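Side-chain contacts in cephalosporin acylase (Bacillus halodurans, PDB 2NLZ), which is probably an N-terminal nucleophile amidohydrolase of the gamma-glutamyltranspeptidase family, acting on acyl amide bonds such as those of cephalosporins: residues G24-S29 with I52-A57; A130-N135 with P249-P254. The protein carries 1 engineered substitution. One frame throughout, in Å; residues are numbered along the deposited sequence.

In the fold
From the N terminus, strand 24-28 is followed by helices 31-42 and 47-61, and interaction 1 closes this first, local loop: 22 residues separate its segments, 17 of them helical. Interaction 2 opens later, on helix 122-133, and closes a much longer loop of 113 residues, largely helical, on strand 250-259. The two loops lie in series, neither nested nor crossed. Each ties a helix to a strand of the beta core, with strand 24-28 beside 359-365 and strand 250-259 beside 81-87. Their centres are about 17 Å apart, yet the helices meet directly, Ile52 CD1 lying 3.5 Å from Ala130 N, and this packing links the contacts.

Interaction 1: residues G24-S29 with I52-A57; sequences GMVATS and IATATA
Thr28 on strand 24-28 and Thr54 on helix 47-61 mark the nearest approach of the two backbones, their CA atoms 7.9 Å apart. This is helix-on-strand packing, consistent with a helical layer against a beta layer in the alpha-beta-beta-alpha sandwich of N-terminal nucleophile hydrolases. The strand is held by backbone hydrogen bonds to Ala362 and Ala364 on one neighbour and to Gln535 and Ala537 on another. Strand alternation turns Val26 and Thr28 toward the helix and Ala27 away from it. Thr54 meets both with separate branches of its fork: CG2 stands anti to the backbone N and heads for Thr28, while OG1 lies beside that N (chi1 -46°) and faces Val26. The approach is tip to tip in each case. All three residues are buried, and 102 Å² is buried between the segments; Leu361 and Ala33, each touching both Thr28 and Thr54, add to the packing. The two hydroxyls are satisfied elsewhere, Thr28 OG1 at Tyr360 O and Thr54 OG1 at Ala50 O, one helical turn back. No bond joins the two segments directly: Val26 CG1 rests 3.7 Å from the hydroxyl oxygen Thr54 OG1, and the methyls Thr28 CG2 and Thr54 CG2 meet at 3.6 Å.

Interaction 2: residues A130-N135 with P249-P254; sequences AKMYGN and PEWVEP
A Met-aromatic contact and an offset edge-to-face (T-shaped) aromatic pair converge on Trp251, which receives Met132 and Tyr133 from helix 122-133. The backbones stay well apart, Met132 CA and Trp251 CA being 10.6 Å from each other, so the side chains span the gap. Tyr133 directs its CD2-CE2 edge at the six-membered ring of Trp251; the planes stand at 88° and the ring centroids are 5.4 Å apart. The nearest atoms are Tyr133 CE2 and Trp251 CH2, at 3.4 Å, with Trp251 CH2 lying close to the plane of the tyrosine ring. Met132 joins from the preceding helical position. Its CB comes within 4.1 Å of Trp251 CZ2, while bends at chi2 and chi3 lead the end of the chain away, leaving SD 5.2 Å from the centroid of the five-membered ring and 46° off its normal. The same methionine also packs on its neighbour, its CG 3.6 Å above the plane of the Tyr133 ring, offset toward the rim. In the fold, this seats the helix against strands of the beta core: His83 of strand 81-87 stacks on Tyr133 and also touches Trp251, and Val76 of strand 71-78 packs on the indole. Trp251 NE1 is hydrogen-bonded to OE1 of Glu128, which lies on the same helix as Met132 and Tyr133. A leucine in place of Trp251 would probably leave the Tyr133 edge without an aromatic face and Glu128 without its indole donor.

Interaction 1: residues G24-S29 with I52-A57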
loop_
_atom_site.group_PDB
_atom_site.type_symbol
_atom_site.label_atom_id
_atom_site.label_comp_id
_atom_site.label_asym_id
_atom_site.label_seq_id
_atom_site.Cartn_x
_atom_site.Cartn_y
_atom_site.Cartn_z
ATOM N N GLY D 24 29.484 -8.833 -20.107
ATOM C CA GLY D 24 28.336 -8.961 -20.990
ATOM C C GLY D 24 27.008 -8.973 -20.277
ATOM O O GLY D 24 26.895 -9.466 -19.157
ATOM N N MET D 25 26.002 -8.418 -20.946
ATOM C CA MET D 25 24.659 -8.335 -20.396
ATOM C C MET D 25 23.618 -8.321 -21.502
ATOM O O MET D 25 23.773 -7.631 -22.514
ATOM C CB MET D 25 24.512 -7.084 -19.530
ATOM C CG MET D 25 23.207 -7.023 -18.742
ATOM S SD MET D 25 23.128 -5.592 -17.654
ATOM C CE MET D 25 24.070 -6.171 -16.257
ATOM N N VAL D 26 22.566 -9.107 -21.309
ATOM C CA VAL D 26 21.457 -9.137 -22.244
ATOM C C VAL D 26 20.183 -8.914 -21.452
ATOM O O VAL D 26 19.998 -9.518 -20.391
ATOM C CB VAL D 26 21.395 -10.474 -23.004
ATOM C CG1 VAL D 26 20.216 -10.500 -23.941
ATOM C CG2 VAL D 26 22.655 -10.674 -23.783
ATOM N N ALA D 27 19.332 -8.025 -21.958
ATOM C CA ALA D 27 18.086 -7.683 -21.308
ATOM C C ALA D 27 16.949 -7.661 -22.325
ATOM O O ALA D 27 16.929 -6.844 -23.256
ATOM C CB ALA D 27 18.205 -6.350 -20.585
ATOM N N THR D 28 16.008 -8.576 -22.145
ATOM C CA THR D 28 14.883 -8.698 -23.056
ATOM C C THR D 28 13.659 -9.359 -22.403
ATOM O O THR D 28 13.710 -9.813 -21.250
ATOM C CB THR D 28 15.275 -9.457 -24.346
ATOM O OG1 THR D 28 14.219 -9.341 -25.313
ATOM C CG2 THR D 28 15.578 -10.933 -24.036
ATOM N N SER D 29 12.577 -9.424 -23.179
ATOM C CA SER D 29 11.283 -9.860 -22.704
ATOM C C SER D 29 11.061 -11.366 -22.732
ATOM O O SER D 29 9.960 -11.826 -22.432
ATOM C CB SER D 29 10.199 -9.182 -23.530
ATOM O OG SER D 29 10.288 -9.583 -24.879
ATOM N N ILE D 52 21.547 -9.823 -32.327
ATOM C CA ILE D 52 20.995 -10.610 -33.432
ATOM C C ILE D 52 20.524 -11.965 -32.912
ATOM O O ILE D 52 19.447 -12.419 -33.257
ATOM C CB ILE D 52 22.010 -10.762 -34.587
ATOM C CG1 ILE D 52 22.406 -9.389 -35.138
ATOM C CG2 ILE D 52 21.438 -11.596 -35.715
ATOM C CD1 ILE D 52 23.698 -9.385 -35.944
ATOM N N ALA D 53 21.310 -12.579 -32.040
ATOM C CA ALA D 53 20.920 -13.852 -31.443
ATOM C C ALA D 53 19.562 -13.751 -30.764
ATOM O O ALA D 53 18.650 -14.535 -31.027
ATOM C CB ALA D 53 21.970 -14.321 -30.453
ATOM N N THR D 54 19.443 -12.747 -29.911
ATOM C CA THR D 54 18.243 -12.490 -29.147
ATOM C C THR D 54 17.056 -12.080 -30.022
ATOM O O THR D 54 15.924 -12.456 -29.737
ATOM C CB THR D 54 18.518 -11.384 -28.120
ATOM O OG1 THR D 54 19.759 -11.653 -27.451
ATOM C CG2 THR D 54 17.397 -11.309 -27.103
ATOM N N ALA D 55 17.316 -11.311 -31.079
ATOM C CA ALA D 55 16.245 -10.819 -31.937
ATOM C C ALA D 55 15.606 -11.973 -32.677
ATOM O O ALA D 55 14.382 -12.130 -32.672
ATOM C CB ALA D 55 16.773 -9.791 -32.917
ATOM N N THR D 56 16.453 -12.790 -33.295
ATOM C CA THR D 56 16.003 -13.946 -34.062
ATOM C C THR D 56 15.365 -14.987 -33.154
ATOM O O THR D 56 14.433 -15.676 -33.567
ATOM C CB THR D 56 17.151 -14.600 -34.864
ATOM O OG1 THR D 56 18.274 -14.830 -34.005
ATOM C CG2 THR D 56 17.573 -13.712 -36.014
ATOM N N ALA D 57 15.879 -15.101 -31.928
ATOM C CA ALA D 57 15.286 -15.977 -30.921
ATOM C C ALA D 57 13.856 -15.567 -30.607
ATOM O O ALA D 57 12.970 -16.420 -30.562
ATOM C CB ALA D 57 16.124 -16.000 -29.653
#

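Interaction 2: residues A130-N135 with P249-P254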
loop_
_atom_site.group_PDB
_atom_site.type_symbol
_atom_site.label_atom_id
_atom_site.label_comp_id
_atom_site.label_asym_id
_atom_site.label_seq_id
_atom_site.Cartn_x
_atom_site.Cartn_y
_atom_site.Cartn_z
ATOM N N ALA D 130 25.393 -7.926 -38.685
ATOM C CA ALA D 130 26.409 -8.962 -38.529
ATOM C C ALA D 130 27.642 -8.642 -39.357
ATOM O O ALA D 130 28.762 -8.639 -38.838
ATOM C CB ALA D 130 25.851 -10.317 -38.924
ATOM N N LYS D 131 27.411 -8.366 -40.641
ATOM C CA LYS D 131 28.470 -8.048 -41.587
ATOM C C LYS D 131 29.317 -6.868 -41.114
ATOM O O LYS D 131 30.544 -6.920 -41.162
ATOM C CB LYS D 131 27.873 -7.775 -42.982
ATOM C CG LYS D 131 28.882 -7.317 -44.057
ATOM C CD LYS D 131 28.427 -7.658 -45.488
ATOM C CE LYS D 131 27.513 -6.593 -46.101
ATOM N NZ LYS D 131 28.273 -5.428 -46.629
ATOM N N MET D 132 28.664 -5.822 -40.623
ATOM C CA MET D 132 29.372 -4.589 -40.353
ATOM C C MET D 132 30.059 -4.550 -38.993
ATOM O O MET D 132 31.181 -4.052 -38.887
ATOM C CB MET D 132 28.448 -3.381 -40.538
ATOM C CG MET D 132 29.163 -2.098 -40.981
ATOM S SD MET D 132 29.167 -1.811 -42.770
ATOM C CE MET D 132 30.513 -2.863 -43.334
ATOM N N TYR D 133 29.409 -5.077 -37.957
ATOM C CA TYR D 133 29.933 -4.921 -36.588
ATOM C C TYR D 133 29.953 -6.180 -35.733
ATOM O O TYR D 133 30.359 -6.120 -34.579
ATOM C CB TYR D 133 29.188 -3.803 -35.836
ATOM C CG TYR D 133 29.250 -2.463 -36.528
ATOM C CD1 TYR D 133 30.445 -1.747 -36.588
ATOM C CD2 TYR D 133 28.118 -1.919 -37.145
ATOM C CE1 TYR D 133 30.513 -0.521 -37.227
ATOM C CE2 TYR D 133 28.177 -0.689 -37.791
ATOM C CZ TYR D 133 29.377 0.001 -37.832
ATOM O OH TYR D 133 29.434 1.219 -38.475
ATOM N N GLY D 134 29.526 -7.313 -36.281
ATOM C CA GLY D 134 29.552 -8.574 -35.533
ATOM C C GLY D 134 30.833 -9.368 -35.719
ATOM O O GLY D 134 31.574 -9.147 -36.672
ATOM N N ASN D 135 31.097 -10.298 -34.806
ATOM C CA ASN D 135 32.272 -11.169 -34.891
ATOM C C ASN D 135 31.961 -12.513 -35.536
ATOM O O ASN D 135 32.826 -13.130 -36.164
ATOM C CB ASN D 135 32.864 -11.425 -33.500
ATOM C CG ASN D 135 33.664 -10.253 -32.973
ATOM O OD1 ASN D 135 34.127 -9.403 -33.736
ATOM N ND2 ASN D 135 33.840 -10.206 -31.656
ATOM N N PRO D 249 18.704 -2.403 -45.865
ATOM C CA PRO D 249 18.739 -1.655 -44.616
ATOM C C PRO D 249 19.601 -0.416 -44.811
ATOM O O PRO D 249 20.616 -0.471 -45.510
ATOM C CB PRO D 249 19.377 -2.630 -43.614
ATOM C CG PRO D 249 19.878 -3.761 -44.395
ATOM C CD PRO D 249 19.205 -3.780 -45.720
ATOM N N GLU D 250 19.173 0.702 -44.235
ATOM C CA GLU D 250 19.849 1.974 -44.439
ATOM C C GLU D 250 20.510 2.426 -43.149
ATOM O O GLU D 250 19.843 2.581 -42.123
ATOM C CB GLU D 250 18.855 3.030 -44.955
ATOM C CG GLU D 250 19.374 4.472 -44.985
ATOM C CD GLU D 250 18.388 5.440 -45.625
ATOM O OE1 GLU D 250 17.775 5.068 -46.646
ATOM O OE2 GLU D 250 18.227 6.570 -45.118
ATOM N N TRP D 251 21.825 2.611 -43.190
ATOM C CA TRP D 251 22.503 3.267 -42.085
ATOM C C TRP D 251 22.140 4.736 -42.134
ATOM O O TRP D 251 22.346 5.411 -43.142
ATOM C CB TRP D 251 24.011 3.077 -42.148
ATOM C CG TRP D 251 24.403 1.682 -41.896
ATOM C CD1 TRP D 251 24.733 0.740 -42.829
ATOM C CD2 TRP D 251 24.489 1.041 -40.626
ATOM N NE1 TRP D 251 25.031 -0.449 -42.212
ATOM C CE2 TRP D 251 24.892 -0.292 -40.858
ATOM C CE3 TRP D 251 24.274 1.462 -39.314
ATOM C CZ2 TRP D 251 25.084 -1.208 -39.823
ATOM C CZ3 TRP D 251 24.466 0.553 -38.285
ATOM C CH2 TRP D 251 24.865 -0.770 -38.549
ATOM N N VAL D 252 21.565 5.210 -41.040
ATOM C CA VAL D 252 21.024 6.544 -40.988
ATOM C C VAL D 252 21.661 7.237 -39.781
ATOM O O VAL D 252 22.175 6.570 -38.878
ATOM C CB VAL D 252 19.462 6.479 -40.985
ATOM C CG1 VAL D 252 18.924 6.071 -39.628
ATOM C CG2 VAL D 252 18.839 7.779 -41.496
ATOM N N GLU D 253 21.680 8.568 -39.790
ATOM C CA GLU D 253 22.388 9.338 -38.755
ATOM C C GLU D 253 21.477 9.696 -37.571
ATOM O O GLU D 253 20.514 10.464 -37.732
ATOM C CB GLU D 253 23.018 10.603 -39.370
ATOM C CG GLU D 253 23.969 11.377 -38.443
ATOM C CD GLU D 253 25.260 10.625 -38.139
ATOM O OE1 GLU D 253 25.791 9.944 -39.046
ATOM O OE2 GLU D 253 25.745 10.727 -36.989
ATOM N N PRO D 254 21.783 9.142 -36.379
ATOM C CA PRO D 254 20.967 9.359 -35.168
ATOM C C PRO D 254 20.882 10.830 -34.750
ATOM O O PRO D 254 21.847 11.591 -34.927
ATOM C CB PRO D 254 21.685 8.540 -34.090
ATOM C CG PRO D 254 23.055 8.301 -34.618
ATOM C CD PRO D 254 22.935 8.263 -36.116
#